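Local structure of RRNA methyltransferase (Streptomyces viridochromogenes, 1O9G) at residues A[3-8]-A[40-45]; A[208-213]-A[238-243]. The protein methylates N1 of guanine-2535 in 23S ribosomal RNA with S-adenosyl-L-methionine as methyl donor, conferring resistance to the orthosomycin antibiotic avilamycin. The protein carries 3 engineered substitutions. All coordinates share one frame; numbering follows the deposited sequence.

Contact 1. Residues A[3-8]-A[40-45]; sequences AYRHAV and FQRALA
The guanidinium groups of Arg5 and Arg42 lie face against face across this contact, their planes 31° apart, with Arg5 NH2 3.4 Å from Arg42 NH1. Arg42 reaches this place by running extended from CG to NE, which carries its charge out from helix 33-45 to the N-terminal loop. Arg5 crosses it at about a right angle, and a bend at chi3 (-64°) folds its end so that Arg5 CZ sits over the centre of the Arg42 group. At the edge of that group, in its plane, Ala3 O stands 2.8 Å from Arg42 NH2. Beside the arginine pair, His6 lays its ring over the aliphatic part of Gln41: Gln41 CB is 3.9 Å from the ring centroid and 24° off the normal, a CH-pi contact. The Gln41 amide continues past the histidine, OE1 coming 3.5 Å from His6 CB. Its NE2 is shared between Thr37 and a water, 2.7 Å from NE2, that in turn donates to His6 O at 3.2 Å. Glu38, on the helix itself, takes Arg42 NE in a salt bridge and accepts from the loop amides of Arg5, His6 and Ala7. Glu228 forms salt bridges with both Arg5 NH1 and Arg42 NH1, and its carboxylate probably offsets the closeness of the two positive charges, allowing the arginines to stack.

Contact 2. Residues A[208-213]-A[238-243]; sequences AVIAVT and VMVRAA. Engineered in segment 238-243: Met239 (natural residue Leu).
In Val212 and Val238 one methyl each occupies the position between backbone N and carbonyl carbon: CG2 of Val212, and CG1 of Val238 with chi1 65°. The two side chains run alongside in the same direction, and these methyls press to 3.4 Å between Val212 CG2 and Val238 CG1, closer than carbons normally come. On the same face Ile210 CB meets Val240 CG2 at 3.9 Å. The other face carries Val209, Ala211 and Met239, an engineered residue present as selenomethionine; its CG lies 3.9 Å from Ala211 CB, and its CB is 4.1 Å from Val209 CG1. The backbones are antiparallel, at 159° between strand directions. Ile210 with Val240 and Val212 with Val238 form hydrogen-bonded pairs, each closed by two bonds; that from Ile210 N to Val240 O is 2.8 Å long and nearly straight at 173°. Between them Ala211 and Met239 make a non-hydrogen-bonded pair, where Met239 CA approaches Ile210 O to 3.1 Å in a CA-H...O contact. Pairing runs on past the strand end, as Ala242 N, in the first turn of helix 242-247, donates to Ala208 O at 2.9 Å. Strand 209-214 also bonds to strand 171-175 along its other edge. Leu197 of helix 190-203 touches Ile210 and Val240 on one face, while helix 33-45 covers Val209, Ala211 and Met239 on the other.

Contacts 1 and 2 come in series along the chain, their centres about 14 Å apart, and helix 33-45 joins them. One side of this helix receives the N-terminal loop 3-8; another packs on the sheet, where Ala43 CB lies 3.9 Å from Val209 CG1 and Ala43 N lies 3.7 Å from the selenium of Met239. Contact 2 pairs two late strands, 209-214 and 235-241, where the sheet passes from parallel to antiparallel order. The strand order 3-2-1-4-5-7-6 is that of the Rossmann-like methyltransferase fold. Contact 1 holds the N-terminal loop on the helix, and Glu228, on the neighbouring edge strand 228-232, provides a second connection from it to the same sheet.

Contact 1. Residues A[3-8]-A[40-45]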
# COMPACT_ATOMS: atom_id res chain seq x y z
N ALA A 3 1.63 -9.86 18.20
CA ALA A 3 1.04 -8.70 18.87
C ALA A 3 1.40 -7.43 18.11
O ALA A 3 2.46 -7.35 17.48
CB ALA A 3 1.53 -8.61 20.31
N TYR A 4 0.50 -6.45 18.15
CA TYR A 4 0.80 -5.12 17.64
C TYR A 4 1.90 -4.46 18.46
O TYR A 4 1.74 -4.25 19.66
CB TYR A 4 -0.45 -4.24 17.65
CG TYR A 4 -1.51 -4.68 16.67
CD1 TYR A 4 -1.41 -4.37 15.32
CD2 TYR A 4 -2.63 -5.39 17.10
CE1 TYR A 4 -2.38 -4.77 14.42
CE2 TYR A 4 -3.60 -5.80 16.20
CZ TYR A 4 -3.48 -5.47 14.87
OH TYR A 4 -4.44 -5.85 13.96
N ARG A 5 3.02 -4.18 17.81
CA ARG A 5 4.18 -3.53 18.40
C ARG A 5 4.11 -2.01 18.30
O ARG A 5 4.63 -1.29 19.15
CB ARG A 5 5.44 -4.04 17.70
CG ARG A 5 6.72 -3.85 18.46
CD ARG A 5 7.94 -4.34 17.73
NE ARG A 5 7.89 -5.79 17.53
CZ ARG A 5 8.20 -6.41 16.40
NH1 ARG A 5 8.62 -5.74 15.33
NH2 ARG A 5 8.10 -7.73 16.32
N HIS A 6 3.45 -1.52 17.25
CA HIS A 6 3.45 -0.10 16.90
C HIS A 6 2.07 0.49 16.99
O HIS A 6 1.88 1.55 17.58
CB HIS A 6 3.99 0.09 15.48
CG HIS A 6 5.43 -0.26 15.35
ND1 HIS A 6 5.85 -1.51 14.97
CD2 HIS A 6 6.54 0.47 15.58
CE1 HIS A 6 7.17 -1.54 14.98
NE2 HIS A 6 7.62 -0.35 15.34
N ALA A 7 1.11 -0.21 16.39
CA ALA A 7 -0.29 0.12 16.48
C ALA A 7 -0.86 -0.53 17.74
O ALA A 7 -1.72 -1.40 17.66
CB ALA A 7 -1.03 -0.36 15.21
N VAL A 8 -0.37 -0.09 18.90
CA VAL A 8 -0.60 -0.74 20.20
C VAL A 8 -2.01 -0.45 20.73
O VAL A 8 -2.66 -1.34 21.29
CB VAL A 8 0.44 -0.28 21.25
CG1 VAL A 8 0.12 -0.84 22.64
CG2 VAL A 8 1.84 -0.69 20.82
N PHE A 40 3.76 -1.31 7.97
CA PHE A 40 4.58 -0.22 7.47
C PHE A 40 5.60 0.23 8.53
O PHE A 40 6.78 0.44 8.23
CB PHE A 40 3.71 0.96 7.00
CG PHE A 40 4.49 2.12 6.49
CD1 PHE A 40 5.18 2.02 5.30
CD2 PHE A 40 4.56 3.31 7.19
CE1 PHE A 40 5.90 3.07 4.82
CE2 PHE A 40 5.27 4.38 6.71
CZ PHE A 40 5.95 4.26 5.53
N GLN A 41 5.16 0.36 9.77
CA GLN A 41 6.05 0.77 10.85
C GLN A 41 7.12 -0.28 11.15
O GLN A 41 8.25 0.06 11.44
CB GLN A 41 5.25 1.17 12.10
CG GLN A 41 4.44 2.43 11.88
CD GLN A 41 3.77 2.90 13.13
OE1 GLN A 41 4.45 3.26 14.09
NE2 GLN A 41 2.44 2.86 13.16
N ARG A 42 6.78 -1.56 11.02
CA ARG A 42 7.77 -2.62 11.14
C ARG A 42 8.83 -2.51 10.04
O ARG A 42 10.01 -2.75 10.28
CB ARG A 42 7.14 -4.02 11.13
CG ARG A 42 6.41 -4.35 12.43
CD ARG A 42 5.68 -5.67 12.39
NE ARG A 42 4.98 -5.99 13.63
CZ ARG A 42 5.03 -7.16 14.26
NH1 ARG A 42 5.81 -8.14 13.84
NH2 ARG A 42 4.30 -7.33 15.34
N ALA A 43 8.41 -2.20 8.83
CA ALA A 43 9.35 -2.03 7.75
C ALA A 43 10.27 -0.84 8.00
O ALA A 43 11.49 -0.92 7.80
CB ALA A 43 8.62 -1.88 6.44
N LEU A 44 9.71 0.29 8.41
CA LEU A 44 10.52 1.47 8.70
C LEU A 44 11.57 1.13 9.76
O LEU A 44 12.68 1.66 9.70
CB LEU A 44 9.66 2.62 9.21
CG LEU A 44 8.71 3.32 8.24
CD1 LEU A 44 8.00 4.46 8.99
CD2 LEU A 44 9.45 3.83 7.05
N ALA A 45 11.23 0.28 10.73
CA ALA A 45 12.15 -0.06 11.81
C ALA A 45 13.33 -0.87 11.32
O ALA A 45 14.33 -0.97 12.01
CB ALA A 45 11.45 -0.80 12.93
O HOH W 1 1.86 3.97 15.53

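Contact 2. Residues A[208-213]-A[238-243]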
# COMPACT_ATOMS: atom_id res chain seq x y z
N ALA A 208 16.58 -1.81 0.66
CA ALA A 208 15.14 -1.74 0.63
C ALA A 208 14.52 -2.93 1.36
O ALA A 208 14.98 -4.07 1.23
CB ALA A 208 14.64 -1.74 -0.80
N VAL A 209 13.44 -2.66 2.06
CA VAL A 209 12.63 -3.67 2.74
C VAL A 209 11.41 -3.96 1.89
O VAL A 209 10.64 -3.05 1.57
CB VAL A 209 12.22 -3.20 4.12
CG1 VAL A 209 11.31 -4.19 4.82
CG2 VAL A 209 13.48 -2.87 4.97
N ILE A 210 11.25 -5.23 1.56
CA ILE A 210 10.11 -5.74 0.82
C ILE A 210 9.17 -6.46 1.78
O ILE A 210 9.52 -7.48 2.34
CB ILE A 210 10.51 -6.68 -0.31
CG1 ILE A 210 11.52 -6.02 -1.26
CG2 ILE A 210 9.28 -7.13 -1.07
CD1 ILE A 210 12.26 -6.98 -2.11
N ALA A 211 7.96 -5.94 1.90
CA ALA A 211 6.95 -6.48 2.83
C ALA A 211 5.77 -6.96 1.97
O ALA A 211 5.18 -6.19 1.22
CB ALA A 211 6.50 -5.46 3.79
N VAL A 212 5.44 -8.23 2.11
CA VAL A 212 4.29 -8.82 1.43
C VAL A 212 3.35 -9.46 2.44
O VAL A 212 3.77 -10.02 3.44
CB VAL A 212 4.74 -9.83 0.36
CG1 VAL A 212 5.67 -9.17 -0.64
CG2 VAL A 212 5.44 -10.99 0.96
N THR A 213 2.06 -9.38 2.14
CA THR A 213 1.03 -9.94 2.99
C THR A 213 0.04 -10.76 2.15
O THR A 213 -0.14 -10.52 0.95
CB THR A 213 0.37 -8.82 3.83
OG1 THR A 213 -0.64 -9.36 4.67
CG2 THR A 213 -0.30 -7.76 2.98
N VAL A 238 5.39 -11.08 5.64
CA VAL A 238 6.81 -11.38 5.72
C VAL A 238 7.55 -10.19 5.11
O VAL A 238 7.05 -9.56 4.19
CB VAL A 238 7.15 -12.72 5.02
CG1 VAL A 238 6.91 -12.65 3.53
CG2 VAL A 238 8.58 -13.12 5.34
N MSE A 239 8.72 -9.91 5.67
CA MSE A 239 9.58 -8.86 5.15
C MSE A 239 10.96 -9.42 4.87
O MSE A 239 11.47 -10.18 5.65
CB MSE A 239 9.77 -7.76 6.20
CG MSE A 239 8.51 -7.12 6.70
SE MSE A 239 8.90 -5.77 8.01
CE MSE A 239 10.68 -6.39 8.62
N VAL A 240 11.51 -9.00 3.74
CA VAL A 240 12.86 -9.37 3.35
C VAL A 240 13.63 -8.14 2.88
O VAL A 240 13.07 -7.15 2.47
CB VAL A 240 12.86 -10.44 2.20
CG1 VAL A 240 12.21 -11.74 2.64
CG2 VAL A 240 12.26 -9.92 0.97
N ARG A 241 14.94 -8.24 2.93
CA ARG A 241 15.79 -7.20 2.44
C ARG A 241 16.19 -7.48 1.00
O ARG A 241 16.55 -8.60 0.69
CB ARG A 241 17.05 -7.13 3.30
CG ARG A 241 18.03 -6.10 2.80
CD ARG A 241 18.90 -5.48 3.86
NE ARG A 241 18.15 -4.93 4.97
CZ ARG A 241 18.13 -5.42 6.21
NH1 ARG A 241 18.79 -6.55 6.51
NH2 ARG A 241 17.44 -4.77 7.16
N ALA A 242 16.21 -6.45 0.18
CA ALA A 242 16.53 -6.60 -1.25
C ALA A 242 17.89 -7.28 -1.44
O ALA A 242 17.99 -8.24 -2.19
CB ALA A 242 16.50 -5.26 -1.95
N ALA A 243 18.91 -6.83 -0.72
CA ALA A 243 20.26 -7.42 -0.83
C ALA A 243 20.24 -8.90 -0.53
O ALA A 243 20.97 -9.67 -1.16
CB ALA A 243 21.23 -6.73 0.10